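Local coordinates for ScaE cell-surface anchored scaffoldin protein (Ruminococcus flavefaciens, PDB 2ZF9), which probably binds dockerin modules through its type III cohesin, the part crystallised here, and so attaches cellulosome components to the bacterial cell surface, at residues P32-T37 against T67-Q72; L55-A60 against D157-V162. All coordinates share one frame; numbering follows the deposited sequence. Where two conformers were deposited one is given.

Interaction 1 (P32-T37 against T67-Q72); sequences PTLSIT and TGLHIQ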
ATOM      1  N   PRO A  32       5.393  -6.628 -10.133  1.00 17.18           N
ATOM      2  CA  PRO A  32       5.595  -5.958  -8.845  1.00 15.28           C
ATOM      3  C   PRO A  32       4.963  -6.650  -7.643  1.00 17.61           C
ATOM      4  O   PRO A  32       3.952  -7.346  -7.759  1.00 20.09           O
ATOM      5  CB  PRO A  32       4.962  -4.573  -9.051  1.00 14.51           C
ATOM      6  CG  PRO A  32       4.819  -4.401 -10.597  1.00 16.43           C
ATOM      7  CD  PRO A  32       4.568  -5.839 -11.069  1.00 14.50           C
ATOM      8  N   THR A  33       5.588  -6.505  -6.484  1.00 16.77           N
ATOM      9  CA  THR A  33       4.936  -6.880  -5.253  1.00 18.97           C
ATOM     10  C   THR A  33       4.812  -5.626  -4.437  1.00 18.73           C
ATOM     11  O   THR A  33       5.826  -4.979  -4.166  1.00 19.63           O
ATOM     12  CB  THR A  33       5.756  -7.908  -4.439  1.00 20.48           C
ATOM     13  OG1 THR A  33       5.953  -9.082  -5.240  1.00 26.44           O
ATOM     14  CG2 THR A  33       5.016  -8.300  -3.174  1.00 22.19           C
ATOM     15  N   LEU A  34       3.586  -5.311  -4.012  1.00 16.79           N
ATOM     16  CA  LEU A  34       3.389  -4.241  -3.047  1.00 17.23           C
ATOM     17  C   LEU A  34       3.130  -4.909  -1.726  1.00 19.83           C
ATOM     18  O   LEU A  34       2.296  -5.830  -1.652  1.00 19.51           O
ATOM     19  CB  LEU A  34       2.176  -3.391  -3.418  1.00 17.46           C
ATOM     20  CG  LEU A  34       2.229  -2.683  -4.759  1.00 25.43           C
ATOM     21  CD1 LEU A  34       0.990  -1.785  -4.887  1.00 19.00           C
ATOM     22  CD2 LEU A  34       3.518  -1.886  -4.856  1.00 23.62           C
ATOM     23  N   SER A  35       3.831  -4.466  -0.683  1.00 18.18           N
ATOM     24  CA  SER A  35       3.650  -5.098   0.624  1.00 18.72           C
ATOM     25  C   SER A  35       3.523  -4.054   1.722  1.00 19.17           C
ATOM     26  O   SER A  35       4.141  -2.974   1.653  1.00 20.07           O
ATOM     27  CB  SER A  35       4.794  -6.092   0.924  1.00 20.65           C
ATOM     28  OG  SER A  35       6.037  -5.442   0.909  1.00 32.66           O
ATOM     29  N   ILE A  36       2.709  -4.372   2.724  1.00 18.96           N
ATOM     30  CA  ILE A  36       2.554  -3.502   3.907  1.00 18.54           C
ATOM     31  C   ILE A  36       3.133  -4.240   5.098  1.00 20.66           C
ATOM     32  O   ILE A  36       3.019  -5.472   5.195  1.00 18.70           O
ATOM     33  CB  ILE A  36       1.097  -3.142   4.135  1.00 18.31           C
ATOM     34  CG1 ILE A  36       0.602  -2.241   2.976  1.00 19.65           C
ATOM     35  CG2 ILE A  36       0.868  -2.504   5.548  1.00 18.61           C
ATOM     36  CD1 ILE A  36      -0.917  -1.985   3.019  1.00 23.79           C
ATOM     37  N   THR A  37       3.758  -3.467   5.984  1.00 21.28           N
ATOM     38  CA  THR A  37       4.364  -3.954   7.224  1.00 20.28           C
ATOM     39  C   THR A  37       3.472  -4.962   7.954  1.00 19.41           C
ATOM     40  O   THR A  37       2.280  -4.741   8.132  1.00 15.61           O
ATOM     41  CB  THR A  37       4.668  -2.754   8.180  1.00 22.65           C
ATOM     42  OG1 THR A  37       5.376  -1.721   7.457  1.00 18.60           O
ATOM     43  CG2 THR A  37       5.505  -3.219   9.383  1.00 23.71           C
ATOM     44  N   THR A  67       1.246   5.856 -10.143  1.00 17.46           N
ATOM     45  CA  THR A  67       0.590   4.988  -9.142  1.00 16.49           C
ATOM     46  C   THR A  67      -0.589   5.732  -8.532  1.00 15.21           C
ATOM     47  O   THR A  67      -0.624   6.987  -8.486  1.00 14.18           O
ATOM     48  CB  THR A  67       1.523   4.515  -7.978  1.00 16.56           C
ATOM     49  OG1 THR A  67       1.834   5.621  -7.113  1.00 16.37           O
ATOM     50  CG2 THR A  67       2.820   3.886  -8.509  1.00 19.03           C
ATOM     51  N   GLY A  68      -1.569   4.960  -8.102  1.00 16.24           N
ATOM     52  CA  GLY A  68      -2.724   5.512  -7.377  1.00 15.53           C
ATOM     53  C   GLY A  68      -3.075   4.357  -6.460  1.00 17.52           C
ATOM     54  O   GLY A  68      -3.456   3.269  -6.934  1.00 15.42           O
ATOM     55  N   LEU A  69      -2.876   4.543  -5.162  1.00 15.01           N
ATOM     56  CA  LEU A  69      -2.989   3.410  -4.241  1.00 17.02           C
ATOM     57  C   LEU A  69      -3.779   3.796  -3.019  1.00 19.10           C
ATOM     58  O   LEU A  69      -3.389   4.733  -2.302  1.00 16.83           O
ATOM     59  CB  LEU A  69      -1.614   2.887  -3.863  1.00 13.91           C
ATOM     60  CG  LEU A  69      -0.764   2.324  -5.017  1.00 18.58           C
ATOM     61  CD1 LEU A  69       0.651   2.093  -4.512  1.00 19.16           C
ATOM     62  CD2 LEU A  69      -1.337   0.997  -5.548  1.00 13.55           C
ATOM     63  N   HIS A  70      -4.898   3.099  -2.797  1.00 16.19           N
ATOM     64  CA  HIS A  70      -5.716   3.354  -1.623  1.00 17.45           C
ATOM     65  C   HIS A  70      -5.325   2.382  -0.530  1.00 16.51           C
ATOM     66  O   HIS A  70      -5.270   1.173  -0.745  1.00 17.50           O
ATOM     67  CB  HIS A  70      -7.203   3.170  -1.930  1.00 16.60           C
ATOM     68  CG  HIS A  70      -7.795   4.287  -2.730  1.00 20.12           C
ATOM     69  ND1 HIS A  70      -7.833   4.275  -4.106  1.00 18.77           N
ATOM     70  CD2 HIS A  70      -8.414   5.432  -2.344  1.00 20.46           C
ATOM     71  CE1 HIS A  70      -8.437   5.368  -4.542  1.00 20.19           C
ATOM     72  NE2 HIS A  70      -8.807   6.086  -3.488  1.00 17.46           N
ATOM     73  N   ILE A  71      -5.052   2.908   0.655  1.00 15.67           N
ATOM     74  CA  ILE A  71      -4.704   2.042   1.763  1.00 16.86           C
ATOM     75  C   ILE A  71      -5.861   2.118   2.745  1.00 16.91           C
ATOM     76  O   ILE A  71      -6.280   3.208   3.118  1.00 18.45           O
ATOM     77  CB  ILE A  71      -3.382   2.539   2.436  1.00 17.47           C
ATOM     78  CG1 ILE A  71      -2.235   2.388   1.418  1.00 22.86           C
ATOM     79  CG2 ILE A  71      -3.092   1.767   3.758  1.00 17.77           C
ATOM     80  CD1 ILE A  71      -0.990   3.076   1.841  1.00 29.01           C
ATOM     81  N   GLN A  72      -6.386   0.966   3.139  1.00 18.24           N
ATOM     82  CA  GLN A  72      -7.483   0.961   4.105  1.00 18.17           C
ATOM     83  C   GLN A  72      -7.060   0.124   5.306  1.00 17.27           C
ATOM     84  O   GLN A  72      -6.210  -0.767   5.169  1.00 19.05           O
ATOM     85  CB  GLN A  72      -8.767   0.393   3.493  1.00 17.83           C
ATOM     86  CG  GLN A  72      -8.656  -1.036   3.083  1.00 23.36           C
ATOM     87  CD  GLN A  72      -9.927  -1.546   2.438  1.00 31.36           C
ATOM     88  OE1 GLN A  72     -10.743  -0.761   1.903  1.00 29.54           O
ATOM     89  NE2 GLN A  72     -10.098  -2.862   2.457  1.00 23.78           N
TER

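Interaction 2 (L55-A60 against D157-V162); sequences LSVEGA and DLFTNV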
ATOM      1  N   LEU A  55       4.348   1.028   3.120  1.00 20.21           N
ATOM      2  CA  LEU A  55       4.002   0.375   1.876  1.00 19.39           C
ATOM      3  C   LEU A  55       5.258   0.326   1.025  1.00 17.83           C
ATOM      4  O   LEU A  55       5.836   1.367   0.687  1.00 18.78           O
ATOM      5  CB  LEU A  55       2.870   1.115   1.144  1.00 17.00           C
ATOM      6  CG  LEU A  55       2.474   0.680  -0.285  1.00 20.23           C
ATOM      7  CD1 LEU A  55       1.901  -0.714  -0.304  1.00 18.54           C
ATOM      8  CD2 LEU A  55       1.403   1.652  -0.837  1.00 24.90           C
ATOM      9  N   SER A  56       5.693  -0.893   0.697  1.00 15.85           N
ATOM     10  CA  SER A  56       6.922  -1.098  -0.093  1.00 20.30           C
ATOM     11  C   SER A  56       6.665  -1.688  -1.471  1.00 20.40           C
ATOM     12  O   SER A  56       5.636  -2.338  -1.687  1.00 19.81           O
ATOM     13  CB  SER A  56       7.882  -2.034   0.682  1.00 18.65           C
ATOM     14  OG  SER A  56       8.300  -1.378   1.882  1.00 24.59           O
ATOM     15  N   VAL A  57       7.625  -1.466  -2.379  1.00 18.49           N
ATOM     16  CA  VAL A  57       7.604  -1.974  -3.760  1.00 20.04           C
ATOM     17  C   VAL A  57       8.837  -2.853  -3.972  1.00 18.73           C
ATOM     18  O   VAL A  57       9.931  -2.505  -3.542  1.00 17.74           O
ATOM     19  CB  VAL A  57       7.703  -0.815  -4.792  1.00 20.76           C
ATOM     20  CG1 VAL A  57       7.785  -1.369  -6.215  1.00 24.40           C
ATOM     21  CG2 VAL A  57       6.517   0.139  -4.691  1.00 21.98           C
ATOM     22  N   GLU A  58       8.650  -4.009  -4.593  1.00 20.79           N
ATOM     23  CA  GLU A  58       9.762  -4.870  -4.953  1.00 24.27           C
ATOM     24  C   GLU A  58       9.503  -5.340  -6.359  1.00 23.14           C
ATOM     25  O   GLU A  58       8.338  -5.502  -6.761  1.00 21.14           O
ATOM     26  CB  GLU A  58       9.803  -6.073  -3.999  1.00 25.62           C
ATOM     27  CG  GLU A  58      11.161  -6.741  -3.935  1.00 40.60           C
ATOM     28  CD  GLU A  58      11.171  -8.019  -3.061  1.00 40.15           C
ATOM     29  OE1 GLU A  58      10.674  -7.988  -1.895  1.00 48.34           O
ATOM     30  OE2 GLU A  58      11.700  -9.040  -3.560  1.00 55.78           O
ATOM     31  N   GLY A  59      10.565  -5.495  -7.150  1.00 22.16           N
ATOM     32  CA  GLY A  59      10.435  -6.128  -8.442  1.00 18.66           C
ATOM     33  C   GLY A  59      10.010  -5.194  -9.551  1.00 19.91           C
ATOM     34  O   GLY A  59       9.687  -5.669 -10.633  1.00 20.83           O
ATOM     35  N   ALA A  60      10.027  -3.873  -9.312  1.00 17.47           N
ATOM     36  CA  ALA A  60       9.552  -2.927 -10.331  1.00 17.79           C
ATOM     37  C   ALA A  60      10.523  -1.770 -10.625  1.00 19.19           C
ATOM     38  O   ALA A  60      10.129  -0.818 -11.295  1.00 17.76           O
ATOM     39  CB  ALA A  60       8.204  -2.359  -9.900  1.00 18.96           C
ATOM     40  N   ASP A 157      -7.155   3.658  -9.106  1.00 18.00           N
ATOM     41  CA  ASP A 157      -6.143   2.749  -8.634  1.00 17.45           C
ATOM     42  C   ASP A 157      -5.274   2.312  -9.813  1.00 18.87           C
ATOM     43  O   ASP A 157      -5.766   1.765 -10.824  1.00 18.39           O
ATOM     44  CB  ASP A 157      -6.775   1.551  -7.930  1.00 17.54           C
ATOM     45  CG  ASP A 157      -7.547   1.952  -6.652  1.00 24.48           C
ATOM     46  OD1 ASP A 157      -6.965   2.631  -5.772  1.00 24.39           O
ATOM     47  OD2 ASP A 157      -8.735   1.564  -6.547  1.00 24.27           O
ATOM     48  N   LEU A 158      -3.985   2.585  -9.694  1.00 15.46           N
ATOM     49  CA  LEU A 158      -3.064   2.444 -10.814  1.00 14.05           C
ATOM     50  C   LEU A 158      -1.699   1.983 -10.319  1.00 17.23           C
ATOM     51  O   LEU A 158      -1.278   2.322  -9.215  1.00 15.48           O
ATOM     52  CB  LEU A 158      -2.833   3.786 -11.533  1.00 17.47           C
ATOM     53  CG  LEU A 158      -3.981   4.484 -12.261  1.00 20.38           C
ATOM     54  CD1 LEU A 158      -3.461   5.803 -12.791  1.00 22.83           C
ATOM     55  CD2 LEU A 158      -4.548   3.614 -13.404  1.00 20.24           C
ATOM     56  N   PHE A 159      -1.015   1.201 -11.152  1.00 15.36           N
ATOM     57  CA  PHE A 159       0.393   0.931 -10.900  1.00 16.60           C
ATOM     58  C   PHE A 159       1.013   0.590 -12.241  1.00 17.66           C
ATOM     59  O   PHE A 159       0.907  -0.552 -12.699  1.00 15.87           O
ATOM     60  CB  PHE A 159       0.624  -0.217  -9.911  1.00 16.54           C
ATOM     61  CG  PHE A 159       2.052  -0.269  -9.439  1.00 18.41           C
ATOM     62  CD1 PHE A 159       2.418   0.365  -8.275  1.00 12.38           C
ATOM     63  CD2 PHE A 159       3.040  -0.886 -10.208  1.00 17.22           C
ATOM     64  CE1 PHE A 159       3.776   0.399  -7.855  1.00 15.41           C
ATOM     65  CE2 PHE A 159       4.386  -0.878  -9.776  1.00 19.14           C
ATOM     66  CZ  PHE A 159       4.738  -0.212  -8.608  1.00 15.96           C
ATOM     67  N   THR A 160       1.626   1.575 -12.887  1.00 17.22           N
ATOM     68  CA  THR A 160       1.866   1.453 -14.332  1.00 17.93           C
ATOM     69  C   THR A 160       2.992   2.390 -14.743  1.00 18.59           C
ATOM     70  O   THR A 160       3.594   3.032 -13.880  1.00 16.32           O
ATOM     71  CB  THR A 160       0.546   1.698 -15.176  1.00 17.22           C
ATOM     72  OG1 THR A 160       0.722   1.218 -16.514  1.00 18.57           O
ATOM     73  CG2 THR A 160       0.070   3.176 -15.161  1.00 20.29           C
ATOM     74  N   ASN A 161       3.309   2.409 -16.042  1.00 17.85           N
ATOM     75  CA  ASN A 161       4.475   3.147 -16.539  1.00 17.69           C
ATOM     76  C   ASN A 161       4.054   4.439 -17.248  1.00 20.13           C
ATOM     77  O   ASN A 161       2.847   4.690 -17.383  1.00 17.43           O
ATOM     78  CB  ASN A 161       5.376   2.235 -17.411  1.00 18.54           C
ATOM     79  CG  ASN A 161       4.654   1.637 -18.613  1.00 22.19           C
ATOM     80  OD1 ASN A 161       3.556   2.062 -18.969  1.00 19.83           O
ATOM     81  ND2 ASN A 161       5.284   0.645 -19.249  1.00 20.85           N
ATOM     82  N   VAL A 162       4.986   5.269 -17.707  1.00 18.35           N
ATOM     83  CA  VAL A 162       4.539   6.555 -18.252  0.50 21.75           C
ATOM     84  C   VAL A 162       3.703   6.404 -19.531  1.00 24.34           C
ATOM     85  O   VAL A 162       2.746   7.149 -19.718  1.00 25.46           O
ATOM     86  CB  VAL A 162       5.657   7.633 -18.413  0.50 21.25           C
ATOM     87  CG1 VAL A 162       6.368   7.882 -17.091  0.50 20.52           C
ATOM     88  CG2 VAL A 162       6.649   7.262 -19.484  0.50 21.60           C
TER

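Interaction 1 (P32-T37 against T67-Q72)
Leu34 and Leu69 meet because matching torsions send each side chain toward the opposing strand. In both, CG lies beside the backbone N and opposite the carbonyl carbon, with chi1 at -61° in Leu34 and -63° in Leu69. Leu34 is also extended at its second torsion (chi2 -175°), which sets CD1 anti to CA, at the leading end of the side chain, and the two residues touch tip to tip. The methyls do not meet one to one. Leu34 CD1 faces the fork of Leu69, 3.7 Å from Leu69 CD2 and 3.9 Å from Leu69 CD1, so a single branch of one leucine is in touch with both branches of the other. Two residues on, a second and looser apolar contact forms: the terminal CD1 of Ile36 comes 4.4 Å from the short branch CG2 of Ile71.

The CA atoms of Leu34 and Leu69 are 10.0 Å apart, and those of Ile36 and Ile71 are 9.4 Å apart. Spacings of this size, with no hydrogen bond across the gap, exclude direct pairing. Leu34 and Ile36 from one strand and Leu69 and Ile71 from the other point inward, which places the strands in facing layers and fits the beta sandwich of cohesins. The constant register offset shows that the two segments run in the same general direction. Val145 touches both isoleucines, whereas Thr175 and Phe176 of helix 166-178 lie against Leu34 and Leu69 respectively.

All four touching residues are buried, and the contact lies about 2 Å, centre to centre, from the middle of the chain. Only 127 Å² is buried between the segments, and every atom touching is an aliphatic carbon, which implies cohesion by dispersion forces and exclusion of water, without directional bonds.

Interaction 2 (L55-A60 against D157-V162)
Phe159 reaches Val57 and Ala60 with the far end of its ring, and it contributes 53 Å² of the 99 Å² buried between the segments. Its CG stands opposite the backbone N (chi1 -167°), projecting the ring from strand 158-160 toward strand 50-58 and the turn that follows. Val57 points back from the opposite direction: its CG1 lies 4.0 Å from Phe159 CZ, approaching obliquely, and its CG2 is 4.2 Å from Phe159 CE1. Both methyls of the valine are thus engaged by adjacent ring carbons.

In the cohesin beta sandwich strand 158-160 pairs with 66-73 and strand 50-58 with 33-41, so a Phe159 ring touching Val57 and Ala60 spans the two layers. The contact's centre lies about 10 Å from that of the chain, away from the middle of the core. Tyr64 stacks on the ring, and Pro32 and Thr175 also pack against it.

Ala60 takes the ring at its edge, near the plane, with CB 4.1 Å from Phe159 CE2. The chain reaches this position through Gly59, whose positive phi (85°) turns it out of the strand. The carboxylate of Asp123 holds the turn, OD2 accepting from Gly59 N and OD1 from Ala60 N.

From the N terminus, the chain passes through 32-37, then 55-60, then 67-72, and reaches 157-162 much later. Interaction 1 closes a loop of 29 residues that contains 55-60. Interaction 2 closes one of 96 residues that contains 67-72, so the two closures cross. Their centres are 8 Å apart, and they share the same layers: strands 33-41 and 50-58 pair antiparallel, with a backbone hydrogen bond from Ser56 N to Ser35 O (2.8 Å) among those joining them, while 66-73 pairs antiparallel with 158-160. Leu34 CD2 packs 3.6 Å from Val57 CG2, and Thr67 CG2 lies 3.6 Å from Phe159 CD1, so the two contacts share one apolar core.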